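Member of s1p family of ribosomal proteins (Pyrococcus furiosus, PDB 5YH1) probably acts as an exonuclease on nucleic acids, the chain here being its manganese-binding DHH domain. Local coordinates at residues F46-A51 with L132-D137; I158-H163 with E179-H184. One frame throughout, in Å; residues are numbered along the deposited sequence.

The two contacts involve neighbouring strands of one parallel sheet, their centres about 9 Å apart. Contact 1 lays the helical residues 46-51 over strand 132-136, and contact 2 pairs strand 158-161 with the edge strand 183-185. Between them the strands join through probable backbone hydrogen bonds, from Val-159 N to Val-133 O and from Ile-135 N to Val-159 O, each 2.8 Å long. Met-47 of contact 1 also touches Asp-182 and Val-183 of contact 2. Both central strands end at the manganese site: Asp-137 OD1 and His-163 NE2, 3.0 Å apart, bind the same ion, which Asp-67, Asp-229 and two waters complete.

Contact 1: F46-A51 with L132-D137; sequences FMIRRA and LVVIVD. With MN (manganese (II) ion), chain F.
Leu-132 meets three residues of the helix, Met-47, Ile-48 and Ala-51; the side chains meet through apolar atoms alone, with no hydrogen bond across. With CG anti to the backbone N (chi1 175°), Leu-132 carries both of its methyls to the helix. CD2 settles against the helical backbone itself, 3.6 Å from Met-47 O and 3.7 Å from Ile-48 CA, while Ala-51 CB, one turn on from Met-47, lies 4.0 Å from Leu-132 CD2. CD1 is met instead by a side chain: Met-47, a selenomethionine here, turns about its CG-SE bond (chi3 76°), bringing CE to 3.9 Å from Leu-132 CD1.

Ile-48 serves two strand residues. Its CG1 lies 3.8 Å from Leu-132 CD2 and 4.0 Å from Val-134 CG2, the isoleucine side chain crosses both at about a right angle, and its CD1 rests on that same valine methyl.

This is the helix-on-sheet packing of the Rossmann-like DHH domain, whose parallel sheet here has the order 2-1-3-4-5. The axes approach to 9.6 Å, and residues 46-51 run at 140° to strand 132-136, nearer antiparallel than parallel. Leu-132 and Val-134 face the helix, whereas Ile-135 reaches Tyr-107; helix 66-86 continues the cover through Ile-79, against Ile-48, and through Ala-71 and Leu-75, against Val-136.

Metal coordination belongs to the far end of the strand. There Asp-137, just past the last strand residue, binds manganese through OD1 at 2.3 Å; Asp-67, His-163, Asp-229 and two waters are the other ligands.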
ATOM      1  N   PHE A  46      27.119 -15.508  19.129  1.00 29.89           N
ATOM      2  CA  PHE A  46      27.780 -16.581  18.391  1.00 30.37           C
ATOM      3  C   PHE A  46      27.062 -16.862  17.063  1.00 29.66           C
ATOM      4  O   PHE A  46      27.695 -16.912  16.008  1.00 28.35           O
ATOM      5  CB  PHE A  46      27.850 -17.869  19.232  1.00 31.70           C
ATOM      6  CG  PHE A  46      28.261 -19.086  18.443  1.00 32.60           C
ATOM      7  CD1 PHE A  46      29.601 -19.359  18.207  1.00 33.50           C
ATOM      8  CD2 PHE A  46      27.307 -19.947  17.914  1.00 33.48           C
ATOM      9  CE1 PHE A  46      29.977 -20.475  17.464  1.00 34.00           C
ATOM     10  CE2 PHE A  46      27.680 -21.058  17.171  1.00 33.73           C
ATOM     11  CZ  PHE A  46      29.018 -21.320  16.945  1.00 33.65           C
HETATM   12  N   MSE A  47      25.746 -17.042  17.119  1.00 29.14           N
HETATM   13  CA  MSE A  47      24.974 -17.356  15.909  1.00 30.19           C
HETATM   14  C   MSE A  47      25.042 -16.242  14.897  1.00 28.76           C
HETATM   15  O   MSE A  47      25.190 -16.490  13.703  1.00 29.32           O
HETATM   16  CB  MSE A  47      23.533 -17.676  16.277  1.00 32.52           C
HETATM   17  CG  MSE A  47      23.460 -19.091  16.839  1.00 35.20           C
HETATM   18 SE   MSE A  47      21.643 -19.473  17.477  0.94 43.64          SE
HETATM   19  CE  MSE A  47      20.850 -19.737  15.684  1.00 42.28           C
ATOM     20  N   ILE A  48      24.964 -14.998  15.357  1.00 28.03           N
ATOM     21  CA  ILE A  48      24.998 -13.860  14.446  1.00 26.93           C
ATOM     22  C   ILE A  48      26.379 -13.744  13.798  1.00 27.58           C
ATOM     23  O   ILE A  48      26.484 -13.624  12.568  1.00 26.17           O
ATOM     24  CB  ILE A  48      24.533 -12.562  15.146  1.00 26.87           C
ATOM     25  CG1 ILE A  48      23.024 -12.644  15.399  1.00 27.42           C
ATOM     26  CG2 ILE A  48      24.843 -11.330  14.313  1.00 27.09           C
ATOM     27  CD1 ILE A  48      22.490 -11.641  16.394  1.00 28.10           C
ATOM     28  N   ARG A  49      27.430 -13.824  14.613  1.00 28.13           N
ATOM     29  CA  ARG A  49      28.807 -13.746  14.106  1.00 28.76           C
ATOM     30  C   ARG A  49      29.107 -14.875  13.112  1.00 28.72           C
ATOM     31  O   ARG A  49      29.789 -14.666  12.117  1.00 28.50           O
ATOM     32  CB  ARG A  49      29.818 -13.793  15.265  1.00 29.75           C
ATOM     33  CG  ARG A  49      29.891 -12.526  16.108  1.00 30.57           C
ATOM     34  CD  ARG A  49      30.652 -12.775  17.408  1.00 32.14           C
ATOM     35  NE  ARG A  49      32.006 -13.286  17.158  1.00 32.76           N
ATOM     36  CZ  ARG A  49      33.037 -12.539  16.765  1.00 32.53           C
ATOM     37  NH1 ARG A  49      32.913 -11.237  16.585  1.00 33.48           N
ATOM     38  NH2 ARG A  49      34.210 -13.101  16.554  1.00 33.56           N
ATOM     39  N   ARG A  50      28.591 -16.066  13.383  1.00 29.37           N
ATOM     40  CA  ARG A  50      28.838 -17.211  12.509  1.00 31.82           C
ATOM     41  C   ARG A  50      28.202 -17.010  11.132  1.00 31.91           C
ATOM     42  O   ARG A  50      28.852 -17.242  10.103  1.00 32.54           O
ATOM     43  CB  ARG A  50      28.337 -18.507  13.147  1.00 33.62           C
ATOM     44  CG  ARG A  50      29.017 -19.733  12.568  1.00 37.05           C
ATOM     45  CD  ARG A  50      28.498 -21.030  13.168  1.00 39.69           C
ATOM     46  NE  ARG A  50      29.366 -22.151  12.793  1.00 44.01           N
ATOM     47  CZ  ARG A  50      29.406 -22.718  11.583  1.00 46.27           C
ATOM     48  NH1 ARG A  50      28.618 -22.280  10.599  1.00 45.16           N
ATOM     49  NH2 ARG A  50      30.243 -23.732  11.352  1.00 45.83           N
ATOM     50  N   ALA A  51      26.945 -16.567  11.116  1.00 30.12           N
ATOM     51  CA  ALA A  51      26.276 -16.205   9.867  1.00 29.66           C
ATOM     52  C   ALA A  51      27.104 -15.202   9.068  1.00 29.86           C
ATOM     53  O   ALA A  51      27.294 -15.370   7.864  1.00 29.71           O
ATOM     54  CB  ALA A  51      24.893 -15.643  10.144  1.00 29.97           C
ATOM     55  N   LEU A 132      19.878 -16.187   8.466  1.00 25.69           N
ATOM     56  CA  LEU A 132      19.587 -16.202   9.884  1.00 25.19           C
ATOM     57  C   LEU A 132      18.571 -15.088  10.104  1.00 24.89           C
ATOM     58  O   LEU A 132      18.765 -13.959   9.638  1.00 24.66           O
ATOM     59  CB  LEU A 132      20.857 -15.917  10.697  1.00 25.20           C
ATOM     60  CG  LEU A 132      20.719 -15.785  12.217  1.00 25.02           C
ATOM     61  CD1 LEU A 132      20.393 -17.136  12.821  1.00 25.38           C
ATOM     62  CD2 LEU A 132      21.993 -15.216  12.830  1.00 25.74           C
ATOM     63  N   VAL A 133      17.494 -15.415  10.807  1.00 25.06           N
ATOM     64  CA  VAL A 133      16.460 -14.453  11.152  1.00 24.59           C
ATOM     65  C   VAL A 133      16.606 -14.038  12.622  1.00 25.11           C
ATOM     66  O   VAL A 133      16.638 -14.899  13.523  1.00 24.63           O
ATOM     67  CB  VAL A 133      15.061 -15.045  10.895  1.00 24.45           C
ATOM     68  CG1 VAL A 133      13.972 -14.092  11.364  1.00 24.20           C
ATOM     69  CG2 VAL A 133      14.884 -15.354   9.410  1.00 25.02           C
ATOM     70  N   VAL A 134      16.716 -12.726  12.843  1.00 24.13           N
ATOM     71  CA  VAL A 134      16.816 -12.137  14.183  1.00 23.54           C
ATOM     72  C   VAL A 134      15.614 -11.232  14.387  1.00 24.10           C
ATOM     73  O   VAL A 134      15.435 -10.269  13.631  1.00 24.15           O
ATOM     74  CB  VAL A 134      18.103 -11.299  14.354  1.00 23.54           C
ATOM     75  CG1 VAL A 134      18.215 -10.764  15.777  1.00 23.05           C
ATOM     76  CG2 VAL A 134      19.340 -12.117  13.992  1.00 23.58           C
ATOM     77  N   ILE A 135      14.787 -11.555  15.383  1.00 24.32           N
ATOM     78  CA  ILE A 135      13.587 -10.784  15.693  1.00 25.45           C
ATOM     79  C   ILE A 135      13.812 -10.076  17.018  1.00 24.89           C
ATOM     80  O   ILE A 135      14.253 -10.709  17.986  1.00 23.11           O
ATOM     81  CB  ILE A 135      12.337 -11.657  15.886  1.00 26.70           C
ATOM     82  CG1 ILE A 135      12.303 -12.818  14.901  1.00 29.74           C
ATOM     83  CG2 ILE A 135      11.079 -10.791  15.789  1.00 26.61           C
ATOM     84  CD1 ILE A 135      12.086 -12.396  13.464  1.00 31.31           C
ATOM     85  N   VAL A 136      13.472  -8.789  17.070  1.00 24.31           N
ATOM     86  CA  VAL A 136      13.862  -7.923  18.188  1.00 24.46           C
ATOM     87  C   VAL A 136      12.693  -7.048  18.616  1.00 25.19           C
ATOM     88  O   VAL A 136      12.028  -6.427  17.775  1.00 24.71           O
ATOM     89  CB  VAL A 136      15.042  -7.028  17.782  1.00 25.89           C
ATOM     90  CG1 VAL A 136      15.464  -6.120  18.928  1.00 27.10           C
ATOM     91  CG2 VAL A 136      16.209  -7.881  17.305  1.00 26.22           C
ATOM     92  N   ASP A 137      12.458  -7.001  19.924  1.00 25.37           N
ATOM     93  CA  ASP A 137      11.303  -6.318  20.528  1.00 26.33           C
ATOM     94  C   ASP A 137       9.946  -6.915  20.121  1.00 26.60           C
ATOM     95  O   ASP A 137       8.882  -6.386  20.450  1.00 27.25           O
ATOM     96  CB  ASP A 137      11.351  -4.806  20.263  1.00 27.02           C
ATOM     97  CG  ASP A 137      10.469  -4.023  21.220  1.00 27.96           C
ATOM     98  OD1 ASP A 137      10.481  -4.337  22.439  1.00 28.75           O
ATOM     99  OD2 ASP A 137       9.746  -3.118  20.757  1.00 27.48           O
TER
HETATM  100 MN    MN F 805      10.109  -2.552  23.862  1.00 42.69          MN
HETATM  101  O   HOH W   1       9.220  -1.271  22.356  1.00 30.46           O
HETATM  102  O   HOH W   2       7.960  -2.728  24.415  1.00 34.42           O

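Contact 2: I158-H163 with E179-H184; sequences IVVIDH and EYVDVH. With MN (manganese (II) ion), chain F.
Asp-182 grips Ile-158 by side chain and backbone together. Its CB lies 3.5 Å from Ile-158 O; CG stands beside the backbone N (chi1 -63°), which turns the carboxylate to the start of strand 158-161. At the tip, OD2 accepts Ile-158 N at 3.0 Å, on the anti side and 30° out of the carboxylate plane, and forms a salt bridge with Lys-152. The backbone N of Asp-182 donates in turn to Ile-158 O, an oxygen that Val-183 N reaches only weakly. Replacing the carboxylate with the methyl of an alanine is likely to leave Lys-152 without this charged partner and Ile-158 N without this acceptor.

Beyond this point the strands pair in parallel, with Val-160 N donating almost straight (177°) to Val-183 O at 2.9 Å. On one face Val-159 and Val-183 lie side by side. On the other, Val-160 spreads its methyls: CG1 sits 3.6 Å from His-184 CD2, and CG2 lies 3.7 Å from Val-181 CG1, which also touches Ile-158 CG2. The His-184 ring is held by Asp-178 through ND1.

Strand 158-161 leads straight into the DHH motif, Asp-162, His-163 and His-164. Asp-162 OD1 accepts His-163 N, and His-163 NE2 binds manganese at 2.4 Å; the metal ligand thus lies two residues past a strand held to its neighbour by backbone bonds and valine packing, with the carboxylate of Asp-182, itself paired with Lys-152, accepting the first N-H.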
ATOM      1  N   ILE A 158      16.666 -19.076  13.972  1.00 27.05           N
ATOM      2  CA  ILE A 158      15.935 -17.932  14.472  1.00 27.02           C
ATOM      3  C   ILE A 158      16.497 -17.506  15.828  1.00 26.95           C
ATOM      4  O   ILE A 158      16.590 -18.320  16.753  1.00 27.37           O
ATOM      5  CB  ILE A 158      14.428 -18.259  14.624  1.00 26.65           C
ATOM      6  CG1 ILE A 158      13.822 -18.724  13.290  1.00 26.58           C
ATOM      7  CG2 ILE A 158      13.665 -17.048  15.134  1.00 26.19           C
ATOM      8  CD1 ILE A 158      12.457 -19.370  13.430  1.00 25.85           C
ATOM      9  N   VAL A 159      16.880 -16.236  15.923  1.00 26.12           N
ATOM     10  CA  VAL A 159      17.276 -15.601  17.184  1.00 25.53           C
ATOM     11  C   VAL A 159      16.188 -14.610  17.604  1.00 24.78           C
ATOM     12  O   VAL A 159      15.744 -13.787  16.797  1.00 23.20           O
ATOM     13  CB  VAL A 159      18.619 -14.858  17.026  1.00 27.09           C
ATOM     14  CG1 VAL A 159      18.966 -14.049  18.280  1.00 27.26           C
ATOM     15  CG2 VAL A 159      19.730 -15.848  16.686  1.00 27.40           C
ATOM     16  N   VAL A 160      15.748 -14.704  18.856  1.00 24.76           N
ATOM     17  CA  VAL A 160      14.804 -13.748  19.417  1.00 24.26           C
ATOM     18  C   VAL A 160      15.420 -12.978  20.584  1.00 25.02           C
ATOM     19  O   VAL A 160      15.962 -13.587  21.520  1.00 24.41           O
ATOM     20  CB  VAL A 160      13.530 -14.434  19.928  1.00 24.58           C
ATOM     21  CG1 VAL A 160      12.555 -13.379  20.452  1.00 25.17           C
ATOM     22  CG2 VAL A 160      12.889 -15.284  18.831  1.00 24.72           C
ATOM     23  N   ILE A 161      15.327 -11.648  20.513  1.00 24.46           N
ATOM     24  CA  ILE A 161      15.734 -10.738  21.590  1.00 24.53           C
ATOM     25  C   ILE A 161      14.521  -9.858  21.927  1.00 24.99           C
ATOM     26  O   ILE A 161      14.202  -8.914  21.205  1.00 24.71           O
ATOM     27  CB  ILE A 161      16.920  -9.849  21.171  1.00 24.58           C
ATOM     28  CG1 ILE A 161      18.123 -10.707  20.767  1.00 25.28           C
ATOM     29  CG2 ILE A 161      17.308  -8.910  22.306  1.00 25.18           C
ATOM     30  CD1 ILE A 161      19.197  -9.952  20.018  1.00 25.69           C
ATOM     31  N   ASP A 162      13.833 -10.183  23.012  1.00 24.22           N
ATOM     32  CA  ASP A 162      12.572  -9.548  23.346  1.00 24.93           C
ATOM     33  C   ASP A 162      12.435  -9.436  24.872  1.00 25.02           C
ATOM     34  O   ASP A 162      13.197 -10.054  25.618  1.00 25.49           O
ATOM     35  CB  ASP A 162      11.433 -10.372  22.727  1.00 25.20           C
ATOM     36  CG  ASP A 162      10.112  -9.635  22.683  1.00 25.54           C
ATOM     37  OD1 ASP A 162      10.076  -8.414  22.986  1.00 24.35           O
ATOM     38  OD2 ASP A 162       9.090 -10.294  22.344  1.00 25.71           O
ATOM     39  N   HIS A 163      11.481  -8.633  25.333  1.00 25.88           N
ATOM     40  CA  HIS A 163      11.237  -8.459  26.777  1.00 26.30           C
ATOM     41  C   HIS A 163       9.754  -8.470  27.147  1.00 27.05           C
ATOM     42  O   HIS A 163       9.382  -8.045  28.251  1.00 28.13           O
ATOM     43  CB  HIS A 163      11.907  -7.172  27.284  1.00 26.48           C
ATOM     44  CG  HIS A 163      11.340  -5.925  26.691  1.00 27.99           C
ATOM     45  ND1 HIS A 163      10.781  -4.923  27.456  1.00 29.09           N
ATOM     46  CD2 HIS A 163      11.222  -5.526  25.404  1.00 27.68           C
ATOM     47  CE1 HIS A 163      10.360  -3.953  26.662  1.00 28.46           C
ATOM     48  NE2 HIS A 163      10.620  -4.297  25.416  1.00 28.12           N
ATOM     49  N   GLU A 179      10.333 -23.671  21.822  1.00 34.70           N
ATOM     50  CA  GLU A 179      10.490 -24.872  20.985  1.00 37.29           C
ATOM     51  C   GLU A 179      10.619 -24.552  19.496  1.00 35.12           C
ATOM     52  O   GLU A 179      11.083 -25.391  18.732  1.00 35.04           O
ATOM     53  CB  GLU A 179       9.325 -25.832  21.199  1.00 40.09           C
ATOM     54  CG  GLU A 179       9.262 -26.396  22.610  1.00 45.15           C
ATOM     55  CD  GLU A 179       7.975 -27.160  22.892  1.00 50.36           C
ATOM     56  OE1 GLU A 179       6.882 -26.697  22.485  1.00 54.41           O
ATOM     57  OE2 GLU A 179       8.061 -28.223  23.537  1.00 53.39           O
ATOM     58  N   TYR A 180      10.228 -23.346  19.083  1.00 32.14           N
ATOM     59  CA  TYR A 180      10.262 -22.981  17.668  1.00 31.57           C
ATOM     60  C   TYR A 180      11.416 -22.057  17.296  1.00 32.44           C
ATOM     61  O   TYR A 180      11.562 -21.714  16.128  1.00 31.62           O
ATOM     62  CB  TYR A 180       8.940 -22.338  17.264  1.00 31.83           C
ATOM     63  CG  TYR A 180       7.761 -23.246  17.475  1.00 31.46           C
ATOM     64  CD1 TYR A 180       7.326 -24.099  16.465  1.00 32.08           C
ATOM     65  CD2 TYR A 180       7.096 -23.270  18.690  1.00 32.95           C
ATOM     66  CE1 TYR A 180       6.244 -24.943  16.660  1.00 33.42           C
ATOM     67  CE2 TYR A 180       6.015 -24.113  18.898  1.00 34.30           C
ATOM     68  CZ  TYR A 180       5.594 -24.942  17.877  1.00 34.12           C
ATOM     69  OH  TYR A 180       4.521 -25.761  18.090  1.00 37.32           O
ATOM     70  N   VAL A 181      12.227 -21.648  18.273  1.00 32.08           N
ATOM     71  CA  VAL A 181      13.373 -20.775  18.005  1.00 31.18           C
ATOM     72  C   VAL A 181      14.646 -21.338  18.628  1.00 30.81           C
ATOM     73  O   VAL A 181      14.586 -22.100  19.587  1.00 30.82           O
ATOM     74  CB  VAL A 181      13.135 -19.329  18.500  1.00 31.81           C
ATOM     75  CG1 VAL A 181      11.876 -18.745  17.861  1.00 31.46           C
ATOM     76  CG2 VAL A 181      13.054 -19.255  20.017  1.00 31.22           C
ATOM     77  N   ASP A 182      15.790 -20.928  18.090  1.00 30.00           N
ATOM     78  CA  ASP A 182      17.084 -21.500  18.453  1.00 30.26           C
ATOM     79  C   ASP A 182      17.736 -20.844  19.672  1.00 31.01           C
ATOM     80  O   ASP A 182      18.449 -21.502  20.428  1.00 30.70           O
ATOM     81  CB  ASP A 182      18.020 -21.435  17.245  1.00 31.16           C
ATOM     82  CG  ASP A 182      17.508 -22.278  16.076  1.00 32.67           C
ATOM     83  OD1 ASP A 182      17.893 -23.455  16.020  1.00 33.92           O
ATOM     84  OD2 ASP A 182      16.678 -21.798  15.266  1.00 31.26           O
ATOM     85  N   VAL A 183      17.535 -19.545  19.840  1.00 30.26           N
ATOM     86  CA  VAL A 183      17.907 -18.884  21.090  1.00 29.89           C
ATOM     87  C   VAL A 183      16.965 -17.716  21.349  1.00 29.29           C
ATOM     88  O   VAL A 183      16.671 -16.920  20.441  1.00 28.68           O
ATOM     89  CB  VAL A 183      19.376 -18.423  21.116  1.00 30.66           C
ATOM     90  CG1 VAL A 183      19.640 -17.343  20.082  1.00 31.50           C
ATOM     91  CG2 VAL A 183      19.758 -17.927  22.510  1.00 30.94           C
ATOM     92  N   HIS A 184      16.481 -17.645  22.587  1.00 27.02           N
ATOM     93  CA  HIS A 184      15.542 -16.627  23.007  1.00 25.58           C
ATOM     94  C   HIS A 184      16.143 -15.868  24.194  1.00 26.83           C
ATOM     95  O   HIS A 184      16.282 -16.421  25.284  1.00 26.60           O
ATOM     96  CB  HIS A 184      14.216 -17.294  23.351  1.00 24.70           C
ATOM     97  CG  HIS A 184      13.103 -16.336  23.629  1.00 23.91           C
ATOM     98  ND1 HIS A 184      11.847 -16.756  24.002  1.00 24.17           N
ATOM     99  CD2 HIS A 184      13.063 -14.984  23.631  1.00 23.64           C
ATOM    100  CE1 HIS A 184      11.070 -15.705  24.196  1.00 24.22           C
ATOM    101  NE2 HIS A 184      11.789 -14.617  23.987  1.00 24.10           N
TER
HETATM  102 MN    MN F 805      10.109  -2.552  23.862  1.00 42.69          MN
HETATM  103  O   HOH W   1       9.220  -1.271  22.356  1.00 30.46           O
HETATM  104  O   HOH W   2       7.960  -2.728  24.415  1.00 34.42           O